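Local coordinates for protein MdcA (Pseudomonas aeruginosa, PDB 5VIT) that serves as the alpha subunit of malonate decarboxylase and probably acts as the transferase that loads malonate onto the acyl carrier protein, at residues 225-230 / 549-554; 232-237 / 424-429; 300-305 / 538-543; 322-327 / 542-547; 368-371 / 376-379. All blocks are in the same frame, centred on the assembly; numbering follows the deposited sequence.

Overall arrangement
Five contacts illustrate how chemistry follows position in a protein with two large sheets and a small one. Contacts 1, 3 and 4 form one group, in which the C-terminal tail and the end of helix 534-540 meet three separate pieces of the fold. Contacts 3 and 4 lie about 9 Å apart between centres and share G542 and G543; both are on the surface, and E302 of one is salt-bridged to R325 of the other. Contact 1, partly buried, replaces that polarity with a methyl over an aromatic ring. Contact 2 is a lone, long charge pair on the surface. Contact 5, also partly buried, closes a short loop by van der Waals contacts without hydrogen bonds, about 34 Å from contact 3, centre to centre.

Contact 1 of 5, residues 225-230 / 549-554; sequences LFTRDP and ARFRSW
F551 presents its ring to T227 at the end of a short 3-10 turn, and the tail can be followed up to and past that point. The turn opens at A549, whose O accepts from R552 N at 2.8 Å. R550 comes next and backs the aromatic ring, its CG lying over the centre of one face; its guanidinium is turned to a salt bridge with E223. The opposite face of F551 receives the methyl of T227 in a CH-pi contact, CG2 lying 3.8 Å from the ring centroid and 24° off the normal. With OG1 beside the backbone N of T227 (chi1 -63°), CG2 falls anti to that N and meets the ring, while OG1 hydrogen-bonds E315. D229 adds a looser touch, its CB 4.2 Å from F551 CE1. No hydrogen bond joins the two segments. Within 225-230, R228 NH1 ties the loop together by donating to both L225 O and T227 O. Beyond R552 the tail ends at W554, which packs on A535. Helix 534-540 thus runs beside both segments, touching D229 and P230 through I534, while P230 also meets L270 of helix 263-278.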
# COMPACT_ATOMS: atom_id res chain seq x y z
N LEU A 225 -16.01 -25.06 16.27
CA LEU A 225 -16.08 -23.60 16.29
C LEU A 225 -15.26 -22.91 15.19
O LEU A 225 -15.71 -21.91 14.61
CB LEU A 225 -15.63 -23.08 17.67
CG LEU A 225 -15.89 -21.59 17.92
CD1 LEU A 225 -17.42 -21.30 17.93
CD2 LEU A 225 -15.20 -21.14 19.20
N PHE A 226 -14.08 -23.45 14.90
CA PHE A 226 -13.14 -22.80 14.00
C PHE A 226 -13.17 -23.36 12.59
O PHE A 226 -12.49 -22.83 11.69
CB PHE A 226 -11.72 -22.89 14.56
CG PHE A 226 -11.50 -22.06 15.78
CD1 PHE A 226 -10.81 -20.87 15.70
CD2 PHE A 226 -11.99 -22.47 17.02
CE1 PHE A 226 -10.59 -20.09 16.82
CE2 PHE A 226 -11.79 -21.71 18.16
CZ PHE A 226 -11.09 -20.52 18.07
N THR A 227 -13.94 -24.42 12.38
CA THR A 227 -14.09 -25.00 11.03
C THR A 227 -14.81 -24.02 10.09
O THR A 227 -15.90 -23.51 10.39
CB THR A 227 -14.87 -26.36 11.06
OG1 THR A 227 -14.12 -27.31 11.82
CG2 THR A 227 -15.04 -26.92 9.64
N ARG A 228 -14.18 -23.76 8.95
CA ARG A 228 -14.76 -22.85 7.98
C ARG A 228 -14.94 -23.59 6.65
O ARG A 228 -14.05 -24.27 6.17
CB ARG A 228 -13.87 -21.60 7.82
CG ARG A 228 -13.99 -20.55 8.97
CD ARG A 228 -15.43 -20.09 9.14
NE ARG A 228 -15.70 -19.19 10.28
CZ ARG A 228 -16.02 -19.62 11.50
NH1 ARG A 228 -16.04 -20.91 11.77
NH2 ARG A 228 -16.28 -18.76 12.47
N ASP A 229 -16.13 -23.43 6.08
CA ASP A 229 -16.51 -24.01 4.78
C ASP A 229 -15.85 -23.21 3.65
O ASP A 229 -16.21 -22.06 3.43
CB ASP A 229 -18.04 -23.97 4.66
CG ASP A 229 -18.58 -24.73 3.45
OD1 ASP A 229 -17.82 -25.04 2.50
OD2 ASP A 229 -19.80 -25.01 3.46
N PRO A 230 -14.87 -23.81 2.94
CA PRO A 230 -14.19 -23.05 1.89
C PRO A 230 -15.12 -22.54 0.78
O PRO A 230 -14.75 -21.62 0.04
CB PRO A 230 -13.16 -24.05 1.32
CG PRO A 230 -13.35 -25.33 2.06
CD PRO A 230 -14.26 -25.12 3.21
N ALA A 549 -21.77 -33.39 10.62
CA ALA A 549 -22.98 -33.40 9.80
C ALA A 549 -23.24 -32.07 9.09
O ALA A 549 -23.48 -32.02 7.88
CB ALA A 549 -24.16 -33.77 10.68
N ARG A 550 -23.19 -31.01 9.87
CA ARG A 550 -23.29 -29.62 9.45
C ARG A 550 -22.60 -29.29 8.12
O ARG A 550 -23.11 -28.50 7.32
CB ARG A 550 -22.68 -28.78 10.58
CG ARG A 550 -22.67 -27.30 10.47
CD ARG A 550 -21.90 -26.75 11.69
NE ARG A 550 -22.17 -27.51 12.91
CZ ARG A 550 -22.11 -27.01 14.14
NH1 ARG A 550 -21.80 -25.74 14.33
NH2 ARG A 550 -22.37 -27.79 15.19
N PHE A 551 -21.45 -29.92 7.89
CA PHE A 551 -20.61 -29.62 6.75
C PHE A 551 -20.64 -30.71 5.70
O PHE A 551 -19.83 -30.68 4.78
CB PHE A 551 -19.16 -29.40 7.20
CG PHE A 551 -18.97 -28.19 8.08
CD1 PHE A 551 -19.07 -26.90 7.55
CD2 PHE A 551 -18.66 -28.33 9.43
CE1 PHE A 551 -18.89 -25.79 8.36
CE2 PHE A 551 -18.48 -27.21 10.24
CZ PHE A 551 -18.60 -25.95 9.70
N ARG A 552 -21.55 -31.67 5.84
CA ARG A 552 -21.60 -32.80 4.93
C ARG A 552 -22.49 -32.55 3.71
O ARG A 552 -23.54 -31.91 3.81
CB ARG A 552 -22.08 -34.07 5.66
CG ARG A 552 -21.05 -35.17 5.71
CD ARG A 552 -21.61 -36.41 6.34
NE ARG A 552 -20.72 -36.90 7.38
CZ ARG A 552 -21.02 -37.90 8.20
NH1 ARG A 552 -22.20 -38.52 8.09
NH2 ARG A 552 -20.16 -38.28 9.14
N SER A 553 -22.06 -33.06 2.57
CA SER A 553 -22.86 -33.03 1.36
C SER A 553 -22.90 -34.42 0.76
O SER A 553 -22.70 -34.59 -0.44
CB SER A 553 -22.29 -32.03 0.36
OG SER A 553 -22.40 -30.71 0.88
N TRP A 554 -23.14 -35.42 1.61
CA TRP A 554 -23.16 -36.83 1.22
C TRP A 554 -23.61 -37.67 2.38
O TRP A 554 -23.97 -38.84 2.20
CB TRP A 554 -21.78 -37.31 0.76
CG TRP A 554 -20.70 -37.20 1.80
CD1 TRP A 554 -20.36 -38.14 2.74
CD2 TRP A 554 -19.79 -36.10 1.98
NE1 TRP A 554 -19.30 -37.68 3.49
CE2 TRP A 554 -18.93 -36.44 3.04
CE3 TRP A 554 -19.61 -34.87 1.33
CZ2 TRP A 554 -17.92 -35.59 3.49
CZ3 TRP A 554 -18.60 -34.03 1.77
CH2 TRP A 554 -17.77 -34.39 2.84
OXT TRP A 554 -23.62 -37.20 3.52

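Contact 2 of 5, residues 232-237 / 424-429; sequences HIKPVH and FQDGGK
K234 and D426 face each other from two backbone corners, K234 at the N-cap of helix 235-250 and D426 at the second position of a type I turn running from Q425 to G428. The link between them is a single long salt bridge, K234 NZ to D426 OD1 at 3.9 Å. In the lysine chi2 and chi3 are extended, and a chi4 of 134°, off the staggered positions, turns the amino group; the two side chains cross obliquely. D426 is exposed and poorly ordered, so the pairing is best read as a weak electrostatic attraction. Across the gap the turn is closed by G428 N donating to Q425 O at 2.9 Å. Neighbouring P235 and V236 pack on L87 and V84 of the MdcC chain, and F424 on P82 of that chain, which places this surface patch beside the subunit interface. The helix start itself is finished by H237, whose ND1 accepts from K234 N at 3.0 Å, nearly straight at 173° though the amide sits 31° out of the ring plane. That bond, from the N-cap amide to the N3 side chain, corresponds to half of a capping box, whose reciprocal half the lysine does not make.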
# COMPACT_ATOMS: atom_id res chain seq x y z
N HIS A 232 -17.54 -20.69 1.20
CA HIS A 232 -17.94 -19.31 1.47
C HIS A 232 -16.82 -18.29 1.29
O HIS A 232 -17.03 -17.10 1.52
CB HIS A 232 -18.52 -19.19 2.88
CG HIS A 232 -19.82 -19.90 3.07
ND1 HIS A 232 -19.91 -21.27 3.21
CD2 HIS A 232 -21.09 -19.43 3.12
CE1 HIS A 232 -21.18 -21.61 3.34
NE2 HIS A 232 -21.91 -20.52 3.30
N ILE A 233 -15.65 -18.74 0.86
CA ILE A 233 -14.55 -17.80 0.64
C ILE A 233 -14.70 -17.13 -0.72
O ILE A 233 -14.85 -17.81 -1.74
CB ILE A 233 -13.19 -18.52 0.79
CG1 ILE A 233 -13.06 -19.05 2.23
CG2 ILE A 233 -12.03 -17.60 0.46
CD1 ILE A 233 -11.77 -19.78 2.52
N LYS A 234 -14.68 -15.80 -0.72
CA LYS A 234 -14.86 -14.98 -1.93
C LYS A 234 -13.55 -14.35 -2.38
O LYS A 234 -12.59 -14.27 -1.60
CB LYS A 234 -15.90 -13.86 -1.70
CG LYS A 234 -16.98 -14.14 -0.68
CD LYS A 234 -17.65 -12.82 -0.23
CE LYS A 234 -18.96 -13.09 0.52
NZ LYS A 234 -19.06 -12.30 1.78
N PRO A 235 -13.51 -13.89 -3.64
CA PRO A 235 -12.32 -13.21 -4.16
C PRO A 235 -11.76 -12.08 -3.28
O PRO A 235 -10.54 -11.96 -3.21
CB PRO A 235 -12.80 -12.66 -5.52
CG PRO A 235 -14.15 -13.35 -5.81
CD PRO A 235 -14.39 -14.35 -4.72
N VAL A 236 -12.61 -11.28 -2.63
CA VAL A 236 -12.11 -10.21 -1.76
C VAL A 236 -11.29 -10.78 -0.57
O VAL A 236 -10.28 -10.19 -0.18
CB VAL A 236 -13.26 -9.31 -1.22
CG1 VAL A 236 -14.26 -10.11 -0.39
CG2 VAL A 236 -12.69 -8.16 -0.42
N HIS A 237 -11.71 -11.93 -0.04
CA HIS A 237 -10.93 -12.61 1.00
C HIS A 237 -9.55 -12.98 0.47
O HIS A 237 -8.51 -12.72 1.10
CB HIS A 237 -11.62 -13.88 1.46
CG HIS A 237 -12.96 -13.65 2.08
ND1 HIS A 237 -14.03 -14.49 1.87
CD2 HIS A 237 -13.41 -12.68 2.91
CE1 HIS A 237 -15.08 -14.05 2.53
NE2 HIS A 237 -14.73 -12.95 3.17
N PHE A 424 -16.08 -2.82 4.81
CA PHE A 424 -17.50 -2.93 5.18
C PHE A 424 -17.83 -4.35 5.57
O PHE A 424 -17.24 -5.32 5.07
CB PHE A 424 -18.42 -2.51 4.02
CG PHE A 424 -18.50 -1.02 3.83
CD1 PHE A 424 -17.46 -0.32 3.24
CD2 PHE A 424 -19.64 -0.33 4.20
CE1 PHE A 424 -17.56 1.05 3.05
CE2 PHE A 424 -19.74 1.04 4.03
CZ PHE A 424 -18.70 1.73 3.45
N GLN A 425 -18.81 -4.46 6.46
CA GLN A 425 -19.33 -5.72 6.94
C GLN A 425 -20.46 -6.15 6.02
O GLN A 425 -21.17 -5.31 5.46
CB GLN A 425 -19.82 -5.57 8.38
CG GLN A 425 -18.74 -5.08 9.33
CD GLN A 425 -17.76 -6.19 9.70
OE1 GLN A 425 -18.19 -7.27 10.13
NE2 GLN A 425 -16.46 -5.94 9.54
N ASP A 426 -20.61 -7.46 5.87
CA ASP A 426 -21.65 -8.08 5.04
C ASP A 426 -23.02 -7.36 5.02
O ASP A 426 -23.59 -7.14 3.95
CB ASP A 426 -21.83 -9.54 5.47
CG ASP A 426 -20.50 -10.27 5.62
OD1 ASP A 426 -19.57 -9.98 4.82
OD2 ASP A 426 -20.38 -11.11 6.55
N GLY A 427 -23.54 -7.00 6.19
CA GLY A 427 -24.85 -6.38 6.30
C GLY A 427 -24.99 -4.93 5.87
O GLY A 427 -26.07 -4.36 5.99
N GLY A 428 -23.92 -4.31 5.36
CA GLY A 428 -24.02 -2.95 4.84
C GLY A 428 -23.49 -1.85 5.76
O GLY A 428 -23.43 -0.67 5.38
N LYS A 429 -23.14 -2.24 6.98
CA LYS A 429 -22.54 -1.31 7.92
C LYS A 429 -21.05 -1.19 7.61
O LYS A 429 -20.41 -2.17 7.23
CB LYS A 429 -22.78 -1.75 9.37
CG LYS A 429 -24.26 -1.86 9.72
CD LYS A 429 -24.53 -1.87 11.23
CE LYS A 429 -26.01 -1.54 11.53
NZ LYS A 429 -26.69 -2.56 12.38

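Contact 3 of 5, residues 300-305 / 538-543; sequences AIESGW and VEWSGG
W540 turns the edge of its indole toward the helix end at E302, with E302 CB lying near the ring plane, 3.9 Å from CE3. S303 comes at the six-membered ring from an oblique direction, its OG 3.7 Å from W540 CZ3, but that hydroxyl is hydrogen-bonded to P299 O. E302 then folds across the end of helix 534-540. Chi1 (-58°) sets its CG 3.3 Å from W540 O, and the bend at chi2 (-61°) turns the carboxylate back toward that carbonyl. A water donates to both oxygens, at 2.7 Å to E302 OE1 and at the same length to W540 O, and so bridges the two acceptors; OE1 is also salt-bridged to R325. The indole is fixed at its far side by NE1 bonding to A530 O. Both helices end in Schellman motifs, with G304 and G542 at positive phi. V538 O is gripped twice in the second of these, by G543 N and by S541 OG, the hydroxyl at 2.7 Å. The chemistry is therefore that of a hydrated joint: carbon atoms meet the aromatic edge, while the carboxylate, paired with R325 and hydrogen-bonded to a water and to the Y321 hydroxyl, is probably ionised.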
# COMPACT_ATOMS: atom_id res chain seq x y z
N ALA A 300 -2.10 -26.98 3.50
CA ALA A 300 -0.77 -26.46 3.85
C ALA A 300 0.10 -27.56 4.49
O ALA A 300 1.30 -27.64 4.22
CB ALA A 300 -0.88 -25.27 4.78
N ILE A 301 -0.49 -28.38 5.34
CA ILE A 301 0.23 -29.50 5.97
C ILE A 301 0.73 -30.55 4.95
O ILE A 301 1.91 -30.90 4.94
CB ILE A 301 -0.66 -30.20 7.03
CG1 ILE A 301 -1.02 -29.21 8.15
CG2 ILE A 301 0.04 -31.46 7.56
CD1 ILE A 301 -2.17 -29.66 9.07
N GLU A 302 -0.17 -31.02 4.09
CA GLU A 302 0.16 -32.02 3.07
C GLU A 302 1.23 -31.55 2.09
O GLU A 302 2.04 -32.34 1.62
CB GLU A 302 -1.10 -32.40 2.28
CG GLU A 302 -2.23 -32.95 3.16
CD GLU A 302 -1.80 -34.22 3.89
OE1 GLU A 302 -1.36 -35.17 3.21
OE2 GLU A 302 -1.86 -34.25 5.14
N SER A 303 1.21 -30.24 1.81
CA SER A 303 2.16 -29.62 0.88
C SER A 303 3.51 -29.41 1.51
O SER A 303 4.47 -29.09 0.82
CB SER A 303 1.65 -28.25 0.41
OG SER A 303 0.38 -28.39 -0.17
N GLY A 304 3.58 -29.54 2.84
CA GLY A 304 4.86 -29.45 3.54
C GLY A 304 5.23 -28.07 4.06
O GLY A 304 6.40 -27.79 4.29
N TRP A 305 4.24 -27.20 4.24
CA TRP A 305 4.47 -25.86 4.80
C TRP A 305 4.55 -25.89 6.32
O TRP A 305 5.30 -25.14 6.93
CB TRP A 305 3.34 -24.91 4.38
CG TRP A 305 3.43 -24.50 2.96
CD1 TRP A 305 3.11 -25.25 1.86
CD2 TRP A 305 3.89 -23.23 2.46
NE1 TRP A 305 3.35 -24.53 0.72
CE2 TRP A 305 3.82 -23.29 1.06
CE3 TRP A 305 4.33 -22.06 3.07
CZ2 TRP A 305 4.18 -22.22 0.25
CZ3 TRP A 305 4.69 -20.99 2.26
CH2 TRP A 305 4.61 -21.08 0.87
N VAL A 538 -11.53 -33.12 2.48
CA VAL A 538 -11.47 -34.53 2.86
C VAL A 538 -10.49 -35.25 1.94
O VAL A 538 -9.67 -36.06 2.39
CB VAL A 538 -12.85 -35.20 2.79
CG1 VAL A 538 -12.74 -36.70 3.07
CG2 VAL A 538 -13.81 -34.54 3.78
N GLU A 539 -10.54 -34.90 0.66
CA GLU A 539 -9.64 -35.46 -0.34
C GLU A 539 -8.18 -35.20 -0.03
O GLU A 539 -7.35 -36.10 -0.11
CB GLU A 539 -9.97 -34.88 -1.72
CG GLU A 539 -10.61 -35.85 -2.65
CD GLU A 539 -9.72 -37.03 -2.94
OE1 GLU A 539 -8.67 -36.84 -3.58
OE2 GLU A 539 -10.08 -38.16 -2.51
N TRP A 540 -7.87 -33.94 0.27
CA TRP A 540 -6.52 -33.56 0.64
C TRP A 540 -6.04 -34.36 1.85
O TRP A 540 -4.85 -34.61 1.99
CB TRP A 540 -6.46 -32.07 0.97
CG TRP A 540 -6.20 -31.17 -0.20
CD1 TRP A 540 -7.13 -30.55 -0.99
CD2 TRP A 540 -4.92 -30.74 -0.69
NE1 TRP A 540 -6.51 -29.79 -1.94
CE2 TRP A 540 -5.15 -29.88 -1.78
CE3 TRP A 540 -3.59 -31.01 -0.32
CZ2 TRP A 540 -4.12 -29.29 -2.51
CZ3 TRP A 540 -2.57 -30.42 -1.03
CH2 TRP A 540 -2.84 -29.56 -2.12
N SER A 541 -6.98 -34.73 2.71
CA SER A 541 -6.69 -35.46 3.94
C SER A 541 -6.64 -36.97 3.69
O SER A 541 -6.47 -37.74 4.63
CB SER A 541 -7.75 -35.15 5.01
OG SER A 541 -8.81 -36.11 4.99
N GLY A 542 -6.78 -37.38 2.44
CA GLY A 542 -6.74 -38.80 2.10
C GLY A 542 -7.88 -39.54 2.75
O GLY A 542 -7.74 -40.72 3.10
N GLY A 543 -9.00 -38.85 2.93
CA GLY A 543 -10.16 -39.44 3.56
C GLY A 543 -10.16 -39.45 5.08
O GLY A 543 -11.14 -39.87 5.69
O HOH W 1 -2.61 -35.64 0.91

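Contact 4 of 5, residues 322-327 / 542-547; sequences IAQRPD and GGLYQP
Among the polar bonds of Q324 and R325, the two residues that meet L544, the shortest runs from R325 N back to I322 O, 2.8 Å, near the end of helix 319-323. Q324 points toward the second segment, whereas only the end of R325 comes near it. L544 answers with one methyl: CD1 lies 3.4 Å from Q324 CG and 3.6 Å from Q324 CB, a close carbon contact in which the two side chains cross at about a right angle. Its extended end (chi2 179°) carries CD1 outward to the glutamine, where chi1 (-53°) places CG against the methyl and a bend at chi2 turns the amide off. The same methyl lies obliquely to the guanidinium, 4.0 Å from R325 NH1. That nitrogen also donates to Q324 O, at 3.2 Å, from well above the carbonyl plane, 67° out of it, so the bond is far from any lone pair. A firmer hold comes from R325 NH2, which is salt-bridged to E302 OE1. The guanidinium is thereby oriented by its polar partners, and the leucine methyl merely touches it at a slant. Around this contact, the backbone of Q546 bonds with that of G317, and I322 touches P293. Y545 packs on V538, and P547 on I534 and V538, so the segment beyond L544 runs along helix 534-540.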
# COMPACT_ATOMS: atom_id res chain seq x y z
N ILE A 322 -5.27 -36.03 12.54
CA ILE A 322 -4.21 -35.66 13.47
C ILE A 322 -3.38 -36.88 13.93
O ILE A 322 -2.14 -36.84 13.98
CB ILE A 322 -4.79 -34.93 14.70
CG1 ILE A 322 -5.32 -33.53 14.30
CG2 ILE A 322 -3.72 -34.84 15.81
CD1 ILE A 322 -6.24 -32.91 15.35
N ALA A 323 -4.07 -37.98 14.23
CA ALA A 323 -3.41 -39.20 14.71
C ALA A 323 -2.46 -39.79 13.67
O ALA A 323 -1.57 -40.57 13.99
CB ALA A 323 -4.46 -40.23 15.12
N GLN A 324 -2.64 -39.40 12.41
CA GLN A 324 -1.76 -39.82 11.34
C GLN A 324 -0.72 -38.77 10.99
O GLN A 324 0.06 -38.93 10.04
CB GLN A 324 -2.57 -40.18 10.11
CG GLN A 324 -3.65 -41.17 10.40
CD GLN A 324 -3.13 -42.58 10.42
OE1 GLN A 324 -2.59 -43.07 9.42
NE2 GLN A 324 -3.28 -43.26 11.55
N ARG A 325 -0.70 -37.69 11.76
CA ARG A 325 0.33 -36.66 11.56
C ARG A 325 1.13 -36.35 12.85
O ARG A 325 1.24 -35.18 13.25
CB ARG A 325 -0.32 -35.36 11.04
CG ARG A 325 -0.22 -35.12 9.54
CD ARG A 325 -0.84 -36.26 8.84
NE ARG A 325 -0.82 -36.22 7.39
CZ ARG A 325 -1.18 -37.28 6.67
NH1 ARG A 325 -1.52 -38.39 7.32
NH2 ARG A 325 -1.18 -37.26 5.34
N PRO A 326 1.69 -37.39 13.49
CA PRO A 326 2.36 -37.14 14.78
C PRO A 326 3.63 -36.29 14.68
O PRO A 326 4.00 -35.68 15.68
CB PRO A 326 2.67 -38.56 15.29
CG PRO A 326 2.79 -39.39 14.07
CD PRO A 326 1.77 -38.82 13.11
N ASP A 327 4.28 -36.22 13.51
CA ASP A 327 5.44 -35.33 13.37
C ASP A 327 5.01 -33.87 13.47
O ASP A 327 5.81 -33.01 13.81
CB ASP A 327 6.18 -35.55 12.05
CG ASP A 327 7.00 -36.83 12.02
OD1 ASP A 327 7.05 -37.52 13.06
OD2 ASP A 327 7.61 -37.13 10.97
N GLY A 542 -6.78 -37.38 2.44
CA GLY A 542 -6.74 -38.80 2.10
C GLY A 542 -7.88 -39.54 2.75
O GLY A 542 -7.74 -40.72 3.10
N GLY A 543 -9.00 -38.85 2.93
CA GLY A 543 -10.16 -39.44 3.56
C GLY A 543 -10.16 -39.45 5.08
O GLY A 543 -11.14 -39.87 5.69
N LEU A 544 -9.09 -38.97 5.71
CA LEU A 544 -9.00 -39.02 7.18
C LEU A 544 -9.92 -38.03 7.88
O LEU A 544 -10.48 -38.35 8.93
CB LEU A 544 -7.57 -38.79 7.63
CG LEU A 544 -6.64 -39.96 7.33
CD1 LEU A 544 -5.24 -39.65 7.77
CD2 LEU A 544 -7.16 -41.21 7.99
N TYR A 545 -10.09 -36.84 7.31
CA TYR A 545 -10.99 -35.85 7.89
C TYR A 545 -12.44 -36.30 7.75
O TYR A 545 -12.90 -36.62 6.66
CB TYR A 545 -10.78 -34.47 7.24
CG TYR A 545 -11.78 -33.40 7.65
CD1 TYR A 545 -12.22 -33.30 8.97
CD2 TYR A 545 -12.26 -32.47 6.73
CE1 TYR A 545 -13.14 -32.32 9.35
CE2 TYR A 545 -13.16 -31.49 7.09
CZ TYR A 545 -13.60 -31.42 8.40
OH TYR A 545 -14.50 -30.43 8.75
N GLN A 546 -13.16 -36.30 8.86
CA GLN A 546 -14.55 -36.70 8.92
C GLN A 546 -15.41 -35.50 9.26
O GLN A 546 -15.62 -35.22 10.43
CB GLN A 546 -14.77 -37.77 10.00
CG GLN A 546 -13.87 -38.99 9.90
CD GLN A 546 -14.35 -39.97 8.87
OE1 GLN A 546 -13.80 -40.06 7.77
NE2 GLN A 546 -15.40 -40.72 9.22
N PRO A 547 -15.91 -34.77 8.25
CA PRO A 547 -16.63 -33.54 8.62
C PRO A 547 -17.88 -33.80 9.45
O PRO A 547 -18.55 -34.81 9.22
CB PRO A 547 -17.00 -32.91 7.26
CG PRO A 547 -16.74 -33.96 6.24
CD PRO A 547 -15.78 -34.96 6.80

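Contact 5 of 5, residues 368-371 / 376-379; sequences SSTV and LAGF
A first torsion of 51° sets T370 OG1 between its own backbone N and carbonyl carbon, turned toward A377, while V371, with CG1 anti to the backbone N (chi1 169°), has CG2 anti to the carbonyl carbon and reaches the same neighbour with it. The motif that prepares this is an ST turn: S369 OG accepts from V371 N at 3.0 Å, just as strand 368-369 ends, and the same hydroxyl is also hydrogen-bonded to P451 O. The chain then loops round and comes back six residues on, the CA atoms of V371 and A377 being 5.1 Å apart. No hydrogen bond spans the two segments, and closure rests on van der Waals contacts, mostly methyl groups against oxygens. A377 CB touches T370 twice, at the carbonyl O and at OG1, each at 3.7 Å. V371 CG2 lies against the backbone beyond, 3.4 Å from A377 O, and a looser apolar contact follows obliquely to the ring of F379, 4.4 Å from CG2 to CE1. P451 packs on both V371 and F379. The loop also joins two parts of the fold. S369 belongs to an edge strand of the three-stranded sheet, whereas L376 and F379 pack on I128 and I131 of strand 127-131, an outer strand of the large parallel sheet. One polar atom pays for the closure: T370 OG1 is buried without any partner in the model, its distance of 3.6 Å from G378 O being too long for a bond.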
# COMPACT_ATOMS: atom_id res chain seq x y z
N SER A 368 -10.38 -1.75 18.31
CA SER A 368 -11.13 -2.78 17.61
C SER A 368 -12.06 -3.51 18.56
O SER A 368 -11.69 -3.79 19.70
CB SER A 368 -10.14 -3.76 16.96
OG SER A 368 -10.76 -4.97 16.60
N SER A 369 -13.27 -3.84 18.11
CA SER A 369 -14.19 -4.58 18.97
C SER A 369 -15.20 -5.44 18.22
O SER A 369 -15.55 -5.14 17.07
CB SER A 369 -14.92 -3.59 19.88
OG SER A 369 -15.78 -4.28 20.77
N THR A 370 -15.69 -6.49 18.87
CA THR A 370 -16.81 -7.28 18.34
C THR A 370 -18.11 -6.93 19.08
O THR A 370 -19.19 -7.39 18.71
CB THR A 370 -16.58 -8.81 18.46
OG1 THR A 370 -16.20 -9.14 19.80
CG2 THR A 370 -15.50 -9.29 17.48
N VAL A 371 -18.00 -6.12 20.13
CA VAL A 371 -19.18 -5.70 20.89
C VAL A 371 -19.94 -4.62 20.14
O VAL A 371 -19.47 -3.49 20.02
CB VAL A 371 -18.81 -5.15 22.27
CG1 VAL A 371 -20.03 -4.48 22.91
CG2 VAL A 371 -18.24 -6.25 23.15
N LEU A 376 -23.41 -8.20 23.49
CA LEU A 376 -22.22 -8.36 24.31
C LEU A 376 -21.46 -9.61 23.90
O LEU A 376 -21.53 -10.65 24.56
CB LEU A 376 -22.57 -8.41 25.79
CG LEU A 376 -22.93 -7.05 26.40
CD1 LEU A 376 -24.30 -6.57 25.93
CD2 LEU A 376 -22.88 -7.12 27.89
N ALA A 377 -20.75 -9.50 22.78
CA ALA A 377 -19.89 -10.57 22.33
C ALA A 377 -18.63 -10.61 23.20
O ALA A 377 -18.10 -9.57 23.61
CB ALA A 377 -19.53 -10.38 20.86
N GLY A 378 -18.16 -11.81 23.51
CA GLY A 378 -16.94 -11.96 24.27
C GLY A 378 -15.72 -11.76 23.39
O GLY A 378 -15.80 -11.87 22.16
N PHE A 379 -14.58 -11.48 24.02
CA PHE A 379 -13.35 -11.26 23.29
C PHE A 379 -12.68 -12.56 22.88
O PHE A 379 -11.94 -12.61 21.88
CB PHE A 379 -12.36 -10.46 24.14
CG PHE A 379 -12.87 -9.14 24.61
CD1 PHE A 379 -13.56 -8.31 23.76
CD2 PHE A 379 -12.67 -8.75 25.93
CE1 PHE A 379 -14.02 -7.07 24.21
CE2 PHE A 379 -13.13 -7.52 26.39
CZ PHE A 379 -13.82 -6.68 25.52